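Local coordinates for class II aldolase/adducin domain protein (Pseudomonas syringae pv. phaseolicola 1448A, PDB 3OCR) that is of unestablished function but is probably an aldolase-like lyase of the class II aldolase/adducin family, with actin-filament binding only a weak family-level possibility, at residues 50-61 against 123-131; 144-153 against 208-219. All coordinates share one frame; numbering follows the deposited sequence.

Contact 1. Residues 50-61 against 123-131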
loop_
_atom_site.group_PDB
_atom_site.type_symbol
_atom_site.label_atom_id
_atom_site.label_comp_id
_atom_site.label_asym_id
_atom_site.label_seq_id
_atom_site.Cartn_x
_atom_site.Cartn_y
_atom_site.Cartn_z
ATOM N N TRP A 50 -5.373 10.089 5.965
ATOM C CA TRP A 50 -6.089 11.028 5.098
ATOM C C TRP A 50 -5.391 12.390 5.057
ATOM O O TRP A 50 -6.038 13.403 4.848
ATOM C CB TRP A 50 -7.548 11.224 5.546
ATOM C CG TRP A 50 -8.394 9.973 5.625
ATOM C CD1 TRP A 50 -8.253 8.836 4.887
ATOM C CD2 TRP A 50 -9.526 9.760 6.477
ATOM N NE1 TRP A 50 -9.221 7.920 5.229
ATOM C CE2 TRP A 50 -10.016 8.459 6.203
ATOM C CE3 TRP A 50 -10.172 10.538 7.446
ATOM C CZ2 TRP A 50 -11.121 7.910 6.875
ATOM C CZ3 TRP A 50 -11.269 9.998 8.118
ATOM C CH2 TRP A 50 -11.735 8.693 7.826
ATOM N N THR A 51 -4.083 12.410 5.283
ATOM C CA THR A 51 -3.375 13.666 5.549
ATOM C C THR A 51 -2.497 14.072 4.381
ATOM O O THR A 51 -2.112 13.242 3.575
ATOM C CB THR A 51 -2.436 13.562 6.760
ATOM O OG1 THR A 51 -1.502 12.498 6.538
ATOM C CG2 THR A 51 -3.197 13.332 8.035
ATOM N N ASP A 52 -2.163 15.359 4.344
ATOM C CA ASP A 52 -1.248 15.910 3.370
ATOM C C ASP A 52 -0.299 16.816 4.175
ATOM O O ASP A 52 -0.333 18.050 4.093
ATOM C CB ASP A 52 -2.060 16.626 2.261
ATOM C CG ASP A 52 -1.204 17.430 1.309
ATOM O OD1 ASP A 52 -0.031 17.067 1.101
ATOM O OD2 ASP A 52 -1.721 18.424 0.754
ATOM N N HIS A 53 0.533 16.159 4.993
ATOM C CA HIS A 53 1.518 16.833 5.841
ATOM C C HIS A 53 0.810 17.893 6.684
ATOM O O HIS A 53 -0.125 17.576 7.407
ATOM C CB HIS A 53 2.662 17.425 4.997
ATOM C CG HIS A 53 3.882 17.790 5.793
ATOM N ND1 HIS A 53 4.465 16.931 6.707
ATOM C CD2 HIS A 53 4.635 18.917 5.805
ATOM C CE1 HIS A 53 5.512 17.524 7.255
ATOM N NE2 HIS A 53 5.643 18.726 6.721
ATOM N N ILE A 54 1.217 19.151 6.564
ATOM C CA ILE A 54 0.627 20.199 7.393
ATOM C C ILE A 54 -0.495 20.976 6.713
ATOM O O ILE A 54 -0.931 22.006 7.233
ATOM C CB ILE A 54 1.691 21.189 7.924
ATOM C CG1 ILE A 54 2.578 21.691 6.788
ATOM C CG2 ILE A 54 2.514 20.536 9.027
ATOM C CD1 ILE A 54 3.303 22.982 7.090
ATOM N N TYR A 55 -0.929 20.513 5.550
ATOM C CA TYR A 55 -1.918 21.230 4.785
ATOM C C TYR A 55 -3.285 20.552 5.001
ATOM O O TYR A 55 -3.365 19.483 5.611
ATOM C CB TYR A 55 -1.470 21.303 3.328
ATOM C CG TYR A 55 -0.005 21.709 3.241
ATOM C CD1 TYR A 55 0.383 23.030 3.495
ATOM C CD2 TYR A 55 0.996 20.769 2.963
ATOM C CE1 TYR A 55 1.721 23.412 3.454
ATOM C CE2 TYR A 55 2.344 21.139 2.913
ATOM C CZ TYR A 55 2.700 22.471 3.168
ATOM O OH TYR A 55 4.014 22.880 3.135
ATOM N N THR A 56 -4.351 21.181 4.536
ATOM C CA THR A 56 -5.731 20.752 4.848
ATOM C C THR A 56 -6.122 20.840 6.332
ATOM O O THR A 56 -5.288 20.794 7.226
ATOM C CB THR A 56 -6.131 19.374 4.228
ATOM O OG1 THR A 56 -5.798 18.293 5.113
ATOM C CG2 THR A 56 -5.499 19.186 2.843
ATOM N N HIS A 57 -7.424 20.969 6.560
ATOM C CA HIS A 57 -7.957 21.400 7.830
ATOM C C HIS A 57 -9.348 20.864 8.075
ATOM O O HIS A 57 -10.123 20.658 7.127
ATOM C CB HIS A 57 -8.021 22.921 7.850
ATOM C CG HIS A 57 -6.705 23.577 7.577
ATOM N ND1 HIS A 57 -5.723 23.693 8.537
ATOM C CD2 HIS A 57 -6.194 24.122 6.446
ATOM C CE1 HIS A 57 -4.667 24.284 8.010
ATOM N NE2 HIS A 57 -4.925 24.554 6.744
ATOM N N PHE A 58 -9.644 20.631 9.347
ATOM C CA PHE A 58 -11.004 20.309 9.801
ATOM C C PHE A 58 -11.476 21.428 10.718
ATOM O O PHE A 58 -10.761 21.789 11.652
ATOM C CB PHE A 58 -11.015 19.002 10.597
ATOM C CG PHE A 58 -10.589 17.788 9.826
ATOM C CD1 PHE A 58 -10.546 17.787 8.436
ATOM C CD2 PHE A 58 -10.301 16.605 10.503
ATOM C CE1 PHE A 58 -10.169 16.656 7.745
ATOM C CE2 PHE A 58 -9.930 15.458 9.802
ATOM C CZ PHE A 58 -9.880 15.494 8.410
ATOM N N SER A 59 -12.686 21.942 10.509
ATOM C CA SER A 59 -13.221 22.975 11.422
ATOM C C SER A 59 -14.525 22.507 12.074
ATOM O O SER A 59 -15.247 21.688 11.492
ATOM C CB SER A 59 -13.448 24.298 10.681
ATOM O OG SER A 59 -14.377 24.125 9.630
ATOM N N ALA A 60 -14.800 23.020 13.277
ATOM C CA ALA A 60 -16.071 22.816 13.975
ATOM C C ALA A 60 -16.553 24.116 14.609
ATOM O O ALA A 60 -15.752 24.872 15.160
ATOM C CB ALA A 60 -15.910 21.756 15.076
ATOM N N ARG A 61 -17.860 24.350 14.574
ATOM C CA ARG A 61 -18.438 25.447 15.310
ATOM C C ARG A 61 -18.422 25.165 16.820
ATOM O O ARG A 61 -18.734 24.057 17.257
ATOM C CB ARG A 61 -19.857 25.759 14.849
ATOM C CG ARG A 61 -20.341 27.107 15.470
ATOM C CD ARG A 61 -21.754 27.379 15.164
ATOM N NE ARG A 61 -22.185 28.753 15.492
ATOM C CZ ARG A 61 -22.587 29.171 16.694
ATOM N NH1 ARG A 61 -22.565 28.365 17.749
ATOM N NH2 ARG A 61 -22.997 30.425 16.850
ATOM N N GLN A 123 -22.156 22.054 11.401
ATOM C CA GLN A 123 -21.359 22.322 12.585
ATOM C C GLN A 123 -19.899 21.875 12.380
ATOM O O GLN A 123 -19.031 22.149 13.224
ATOM C CB GLN A 123 -21.944 21.598 13.783
ATOM C CG GLN A 123 -23.420 21.981 14.111
ATOM C CD GLN A 123 -23.581 23.428 14.478
ATOM O OE1 GLN A 123 -24.272 24.174 13.775
ATOM N NE2 GLN A 123 -22.930 23.857 15.566
ATOM N N ALA A 124 -19.628 21.184 11.276
ATOM C CA ALA A 124 -18.260 20.722 11.004
ATOM C C ALA A 124 -18.019 20.682 9.524
ATOM O O ALA A 124 -18.915 20.297 8.778
ATOM C CB ALA A 124 -18.006 19.365 11.611
ATOM N N VAL A 125 -16.816 21.100 9.113
ATOM C CA VAL A 125 -16.438 21.092 7.694
ATOM C C VAL A 125 -15.041 20.486 7.573
ATOM O O VAL A 125 -14.075 20.997 8.163
ATOM C CB VAL A 125 -16.479 22.505 7.055
ATOM C CG1 VAL A 125 -16.041 22.459 5.555
ATOM C CG2 VAL A 125 -17.893 23.128 7.191
ATOM N N LEU A 126 -14.954 19.394 6.826
ATOM C CA LEU A 126 -13.711 18.663 6.618
ATOM C C LEU A 126 -13.223 18.759 5.201
ATOM O O LEU A 126 -13.987 18.568 4.250
ATOM C CB LEU A 126 -13.932 17.194 6.947
ATOM C CG LEU A 126 -14.642 16.867 8.275
ATOM C CD1 LEU A 126 -14.831 15.362 8.432
ATOM C CD2 LEU A 126 -13.939 17.452 9.486
ATOM N N HIS A 127 -11.932 18.997 5.031
ATOM C CA HIS A 127 -11.404 19.001 3.689
ATOM C C HIS A 127 -10.155 18.131 3.623
ATOM O O HIS A 127 -9.286 18.261 4.476
ATOM C CB HIS A 127 -11.100 20.438 3.246
ATOM C CG HIS A 127 -10.313 20.505 1.984
ATOM N ND1 HIS A 127 -10.731 19.900 0.816
ATOM C CD2 HIS A 127 -9.110 21.063 1.713
ATOM C CE1 HIS A 127 -9.830 20.107 -0.127
ATOM N NE2 HIS A 127 -8.838 20.811 0.391
ATOM N N THR A 128 -10.068 17.224 2.649
ATOM C CA THR A 128 -8.859 16.361 2.545
ATOM C C THR A 128 -8.224 16.353 1.163
ATOM O O THR A 128 -8.884 16.664 0.139
ATOM C CB THR A 128 -9.104 14.869 2.963
ATOM O OG1 THR A 128 -10.115 14.314 2.139
ATOM C CG2 THR A 128 -9.533 14.715 4.445
ATOM N N HIS A 129 -6.931 15.992 1.155
ATOM C CA HIS A 129 -6.151 15.828 -0.066
ATOM C C HIS A 129 -5.535 14.444 -0.088
ATOM O O HIS A 129 -4.324 14.309 0.076
ATOM C CB HIS A 129 -4.984 16.807 -0.111
ATOM C CG HIS A 129 -5.364 18.231 -0.354
ATOM N ND1 HIS A 129 -4.455 19.258 -0.203
ATOM C CD2 HIS A 129 -6.523 18.806 -0.751
ATOM C CE1 HIS A 129 -5.044 20.408 -0.480
ATOM N NE2 HIS A 129 -6.299 20.161 -0.814
ATOM N N THR A 130 -6.337 13.411 -0.274
ATOM C CA THR A 130 -5.830 12.048 -0.287
ATOM C C THR A 130 -5.545 11.637 -1.709
ATOM O O THR A 130 -6.118 12.208 -2.639
ATOM C CB THR A 130 -6.892 11.042 0.277
ATOM O OG1 THR A 130 -8.069 11.050 -0.567
ATOM C CG2 THR A 130 -7.247 11.391 1.717
ATOM N N ARG A 131 -4.672 10.640 -1.879
ATOM C CA ARG A 131 -4.367 10.073 -3.187
ATOM C C ARG A 131 -5.619 9.753 -4.010
ATOM O O ARG A 131 -5.761 10.205 -5.153
ATOM C CB ARG A 131 -3.511 8.812 -3.002
ATOM C CG ARG A 131 -3.190 8.043 -4.261
ATOM C CD ARG A 131 -2.737 6.617 -3.916
ATOM N NE ARG A 131 -3.791 5.881 -3.218
ATOM C CZ ARG A 131 -3.638 5.239 -2.061
ATOM N NH1 ARG A 131 -2.455 5.219 -1.456
ATOM N NH2 ARG A 131 -4.677 4.607 -1.518
HETATM O O HOH W 1 -5.655 15.854 3.651
#

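Contact 2. Residues 144-153 against 208-219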
loop_
_atom_site.group_PDB
_atom_site.type_symbol
_atom_site.label_atom_id
_atom_site.label_comp_id
_atom_site.label_asym_id
_atom_site.label_seq_id
_atom_site.Cartn_x
_atom_site.Cartn_y
_atom_site.Cartn_z
ATOM N N LEU A 144 -18.219 7.375 -9.735
ATOM C CA LEU A 144 -19.062 6.505 -10.548
ATOM C C LEU A 144 -20.002 5.653 -9.663
ATOM O O LEU A 144 -19.636 5.313 -8.532
ATOM C CB LEU A 144 -18.153 5.622 -11.429
ATOM C CG LEU A 144 -17.201 6.343 -12.415
ATOM C CD1 LEU A 144 -16.191 5.352 -13.007
ATOM C CD2 LEU A 144 -17.961 7.002 -13.555
ATOM N N PRO A 145 -21.213 5.321 -10.159
ATOM C CA PRO A 145 -22.110 4.462 -9.370
ATOM C C PRO A 145 -21.839 2.945 -9.614
ATOM O O PRO A 145 -22.621 2.267 -10.272
ATOM C CB PRO A 145 -23.494 4.887 -9.851
ATOM C CG PRO A 145 -23.309 5.285 -11.288
ATOM C CD PRO A 145 -21.850 5.766 -11.420
ATOM N N ILE A 146 -20.729 2.433 -9.102
ATOM C CA ILE A 146 -20.291 1.053 -9.470
ATOM C C ILE A 146 -20.031 0.163 -8.264
ATOM O O ILE A 146 -19.569 -0.979 -8.402
ATOM C CB ILE A 146 -19.047 1.053 -10.414
ATOM C CG1 ILE A 146 -17.933 1.977 -9.900
ATOM C CG2 ILE A 146 -19.447 1.525 -11.807
ATOM C CD1 ILE A 146 -17.089 1.370 -8.803
ATOM N N SER A 147 -20.319 0.687 -7.087
ATOM C CA SER A 147 -20.165 -0.073 -5.858
ATOM C C SER A 147 -21.243 0.347 -4.871
ATOM O O SER A 147 -21.765 1.452 -4.948
ATOM C CB SER A 147 -18.778 0.142 -5.249
ATOM O OG SER A 147 -18.616 1.477 -4.731
ATOM N N GLN A 148 -21.578 -0.515 -3.913
ATOM C CA GLN A 148 -22.527 -0.116 -2.869
ATOM C C GLN A 148 -22.097 1.195 -2.193
ATOM O O GLN A 148 -22.917 2.064 -1.888
ATOM C CB GLN A 148 -22.655 -1.205 -1.824
ATOM C CG GLN A 148 -23.625 -0.858 -0.712
ATOM C CD GLN A 148 -24.138 -2.090 -0.011
ATOM O OE1 GLN A 148 -23.767 -2.364 1.149
ATOM N NE2 GLN A 148 -24.979 -2.856 -0.704
ATOM N N HIS A 149 -20.798 1.314 -1.961
ATOM C CA HIS A 149 -20.217 2.466 -1.278
ATOM C C HIS A 149 -20.370 3.780 -2.057
ATOM O O HIS A 149 -20.708 4.811 -1.472
ATOM C CB HIS A 149 -18.747 2.175 -0.960
ATOM C CG HIS A 149 -18.569 0.956 -0.116
ATOM N ND1 HIS A 149 -18.814 -0.318 -0.594
ATOM C CD2 HIS A 149 -18.216 0.814 1.182
ATOM C CE1 HIS A 149 -18.599 -1.193 0.375
ATOM N NE2 HIS A 149 -18.232 -0.534 1.459
ATOM N N SER A 150 -20.129 3.747 -3.369
ATOM C CA SER A 150 -20.305 4.941 -4.188
ATOM C C SER A 150 -21.785 5.248 -4.470
ATOM O O SER A 150 -22.166 6.425 -4.527
ATOM C CB SER A 150 -19.543 4.829 -5.511
ATOM O OG SER A 150 -19.976 3.706 -6.241
ATOM N N ILE A 151 -22.595 4.195 -4.669
ATOM C CA ILE A 151 -24.013 4.341 -5.057
ATOM C C ILE A 151 -24.787 4.988 -3.908
ATOM O O ILE A 151 -25.719 5.766 -4.131
ATOM C CB ILE A 151 -24.627 2.966 -5.515
ATOM C CG1 ILE A 151 -23.971 2.495 -6.803
ATOM C CG2 ILE A 151 -26.157 3.012 -5.703
ATOM C CD1 ILE A 151 -24.198 0.969 -7.126
ATOM N N ALA A 152 -24.356 4.714 -2.674
ATOM C CA ALA A 152 -24.918 5.357 -1.501
ATOM C C ALA A 152 -24.793 6.904 -1.512
ATOM O O ALA A 152 -25.586 7.602 -0.868
ATOM C CB ALA A 152 -24.272 4.757 -0.218
ATOM N N PHE A 153 -23.800 7.432 -2.235
ATOM C CA PHE A 153 -23.658 8.892 -2.442
ATOM C C PHE A 153 -24.456 9.460 -3.628
ATOM O O PHE A 153 -24.380 10.660 -3.909
ATOM C CB PHE A 153 -22.168 9.250 -2.593
ATOM C CG PHE A 153 -21.436 9.236 -1.276
ATOM C CD1 PHE A 153 -20.700 8.123 -0.884
ATOM C CD2 PHE A 153 -21.554 10.307 -0.408
ATOM C CE1 PHE A 153 -20.050 8.104 0.378
ATOM C CE2 PHE A 153 -20.897 10.305 0.836
ATOM C CZ PHE A 153 -20.153 9.201 1.208
ATOM N N ALA A 208 -16.676 7.203 4.521
ATOM C CA ALA A 208 -17.357 6.467 3.464
ATOM C C ALA A 208 -16.955 6.925 2.087
ATOM O O ALA A 208 -16.812 6.097 1.183
ATOM C CB ALA A 208 -18.877 6.554 3.613
ATOM N N LEU A 209 -16.781 8.237 1.915
ATOM C CA LEU A 209 -16.456 8.798 0.614
ATOM C C LEU A 209 -15.035 8.384 0.212
ATOM O O LEU A 209 -14.785 8.057 -0.947
ATOM C CB LEU A 209 -16.588 10.325 0.617
ATOM C CG LEU A 209 -16.414 11.021 -0.745
ATOM C CD1 LEU A 209 -17.414 10.464 -1.790
ATOM C CD2 LEU A 209 -16.481 12.567 -0.629
ATOM N N GLU A 210 -14.124 8.404 1.180
ATOM C CA GLU A 210 -12.729 8.091 0.945
ATOM C C GLU A 210 -12.642 6.613 0.514
ATOM O O GLU A 210 -11.941 6.270 -0.467
ATOM C CB GLU A 210 -11.925 8.278 2.253
ATOM C CG GLU A 210 -10.500 7.729 2.139
ATOM C CD GLU A 210 -9.658 8.475 1.113
ATOM O OE1 GLU A 210 -9.908 9.699 0.898
ATOM O OE2 GLU A 210 -8.746 7.833 0.531
ATOM N N TYR A 211 -13.389 5.751 1.199
ATOM C CA TYR A 211 -13.434 4.345 0.793
ATOM C C TYR A 211 -14.039 4.152 -0.602
ATOM O O TYR A 211 -13.531 3.365 -1.392
ATOM C CB TYR A 211 -14.184 3.493 1.792
ATOM C CG TYR A 211 -13.794 2.005 1.707
ATOM C CD1 TYR A 211 -12.457 1.615 1.511
ATOM C CD2 TYR A 211 -14.748 1.007 1.831
ATOM C CE1 TYR A 211 -12.093 0.250 1.446
ATOM C CE2 TYR A 211 -14.398 -0.350 1.778
ATOM C CZ TYR A 211 -13.076 -0.719 1.596
ATOM O OH TYR A 211 -12.743 -2.054 1.537
ATOM N N ALA A 212 -15.142 4.826 -0.871
ATOM C CA ALA A 212 -15.740 4.761 -2.226
ATOM C C ALA A 212 -14.685 5.128 -3.267
ATOM O O ALA A 212 -14.565 4.449 -4.279
ATOM C CB ALA A 212 -16.970 5.664 -2.327
ATOM N N CYS A 213 -13.887 6.166 -3.010
ATOM C CA CYS A 213 -12.828 6.522 -3.939
ATOM C C CYS A 213 -11.735 5.459 -4.052
ATOM O O CYS A 213 -11.320 5.185 -5.157
ATOM C CB CYS A 213 -12.197 7.891 -3.651
ATOM S SG CYS A 213 -13.344 9.286 -3.702
ATOM N N ASN A 214 -11.256 4.895 -2.931
ATOM C CA ASN A 214 -10.295 3.791 -2.993
ATOM C C ASN A 214 -10.751 2.683 -3.969
ATOM O O ASN A 214 -9.971 2.131 -4.770
ATOM C CB ASN A 214 -10.140 3.098 -1.625
ATOM C CG ASN A 214 -9.614 4.001 -0.510
ATOM O OD1 ASN A 214 -9.964 3.785 0.663
ATOM N ND2 ASN A 214 -8.711 4.934 -0.830
ATOM N N ILE A 215 -12.013 2.322 -3.840
ATOM C CA ILE A 215 -12.569 1.218 -4.531
ATOM C C ILE A 215 -12.638 1.619 -6.020
ATOM O O ILE A 215 -12.362 0.796 -6.890
ATOM C CB ILE A 215 -14.027 0.923 -4.028
ATOM C CG1 ILE A 215 -14.026 0.221 -2.671
ATOM C CG2 ILE A 215 -14.786 0.099 -5.073
ATOM C CD1 ILE A 215 -15.362 0.413 -1.912
ATOM N N GLN A 216 -12.981 2.867 -6.298
ATOM C CA GLN A 216 -13.152 3.295 -7.741
ATOM C C GLN A 216 -11.839 3.192 -8.536
ATOM O O GLN A 216 -11.826 2.790 -9.714
ATOM C CB GLN A 216 -13.582 4.746 -7.838
ATOM C CG GLN A 216 -13.751 5.208 -9.389
ATOM C CD GLN A 216 -14.577 6.479 -9.519
ATOM O OE1 GLN A 216 -15.629 6.612 -8.893
ATOM N NE2 GLN A 216 -14.106 7.419 -10.320
ATOM N N ILE A 217 -10.756 3.620 -7.895
ATOM C CA ILE A 217 -9.443 3.656 -8.520
ATOM C C ILE A 217 -9.028 2.216 -8.897
ATOM O O ILE A 217 -8.581 1.983 -10.015
ATOM C CB ILE A 217 -8.372 4.328 -7.606
ATOM C CG1 ILE A 217 -8.686 5.816 -7.379
ATOM C CG2 ILE A 217 -6.928 4.204 -8.215
ATOM C CD1 ILE A 217 -9.127 6.578 -8.651
ATOM N N ALA A 218 -9.240 1.270 -7.977
ATOM C CA ALA A 218 -9.010 -0.182 -8.283
ATOM C C ALA A 218 -9.940 -0.697 -9.390
ATOM O O ALA A 218 -9.477 -1.311 -10.392
ATOM C CB ALA A 218 -9.171 -1.015 -7.029
ATOM N N ALA A 219 -11.241 -0.431 -9.233
ATOM C CA ALA A 219 -12.291 -0.941 -10.154
ATOM C C ALA A 219 -12.020 -0.596 -11.599
ATOM O O ALA A 219 -12.183 -1.439 -12.528
ATOM C CB ALA A 219 -13.696 -0.395 -9.730
HETATM O O HOH W 2 -17.104 4.604 -7.704
HETATM O O HOH W 3 -16.551 2.911 -5.690
#

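Contact 1. Residues 50-61 against 123-131
D52 OD2 is gripped from two subunits: H129 ND1 donates to it at 3.0 Å within this chain, and H149 NE2 of a neighbouring subunit also bonds to it. This His-carboxylate pair lies just beyond the paired ends of two central antiparallel strands, 58-61 and 124-128, in the mixed sheet of the class II aldolase/adducin fold. The H129 bond is nearly straight (165°) and runs in the imidazole plane, reaching OD2 on its anti side; D52 can present that oxygen because its CG stands anti to the backbone N (chi1 171°). One face of the same imidazole is covered by the methyl of T56, whose CG2 sits 3.4 Å from the H129 ring centroid as a CH-pi contact. The in-plane bond would restrain the ring's rotation, and H190 also packs against it.

Farther along, S59 and V125 form a hydrogen-bonded pair, S59 N to V125 O and V125 N to S59 O, and R61 N adds a bond to Q123 O. F58 and L126 form a non-hydrogen-bonded pair whose side chains share one sheet face: L126 CD2 lies over the F58 ring, 3.4 Å from F58 CG, while T128 CG2 meets the ring at its edge. Helices 29-47 and 199-219 cover this face; S59 and V125 turn to the other, against helix 110-118. Past the last backbone bond, H127 N to H57 O, a water bridges the segments, accepting from H129 N and donating to W50 O and to T56 OG1, each at 2.8 Å.

Contact 2. Residues 144-153 against 208-219
Apolar and aromatic packing carries most of the contact between the loop and short helix of 144-153 and the C-terminal part of the long helix 199-219, which lies against the sheet of the aldolase/adducin fold. Y211 directs its ring edge toward the face of H149 in an offset edge-to-face pair, planes at 82°, with Y211 CD2 3.5 Å from H149 CD2. I215 CD1 reaches over a face of the same imidazole, 4.0 Å from the H149 ring centroid, and also lies over one face of the Y211 ring, so that one methyl fills the angle between the two nearly perpendicular rings. At the far end of 144-153, the F153 ring lies against the helix backbone and the A208 methyl, with L209 CD1 almost exactly over its centre. Between these aromatic groups A212 CB touches the backbone of H149 and S150, where the backbones are nearest, S150 CA to A212 CA 5.0 Å. I146 CD1 meets A219 CB farther along.

The polar ends of the two rings serve the assembly: with H149 NE2 turned to D52 of a neighbouring subunit, Y211 OH bonds H129 O of that same subunit.

Direct hydrogen bonding across the segments rests on Q216. It stretches out from the helix, CG anti to the backbone N (chi1 179°), and carries OE1 to L144 N at 2.8 Å; the bond is nearly straight at the hydrogen (174°), although the donor stands above the carbonyl plane. Q216 NE2 is held by Q139 OE1 and G142 O, consistent with a defined amide orientation. Two waters extend the polar side. One lies between S147 OG and A212 O; the other donates to both L144 O and Q216 OE1.

Overall arrangement
Both contacts are buried, but contact 1 lies at the heart of the chain, its centre about 6 Å from the chain centre, whereas that of contact 2 is about 17 Å out; both reach a subunit interface, contact 1 through its 50-55 and 129-131 end. Contact 1 joins neighbouring strands mainly through backbone bonds; contact 2 seats a loop and short helix on a long helix mainly through side chains. Helix 199-219 serves both: it covers one face of the strand pair, and E210 OE1 lies 2.7 Å from T130 OG1, a probable hydrogen bond tying 123-131 to 208-219. Between subunits they meet again, the D52-H129 end of contact 1 facing the aromatic end of contact 2 in another copy.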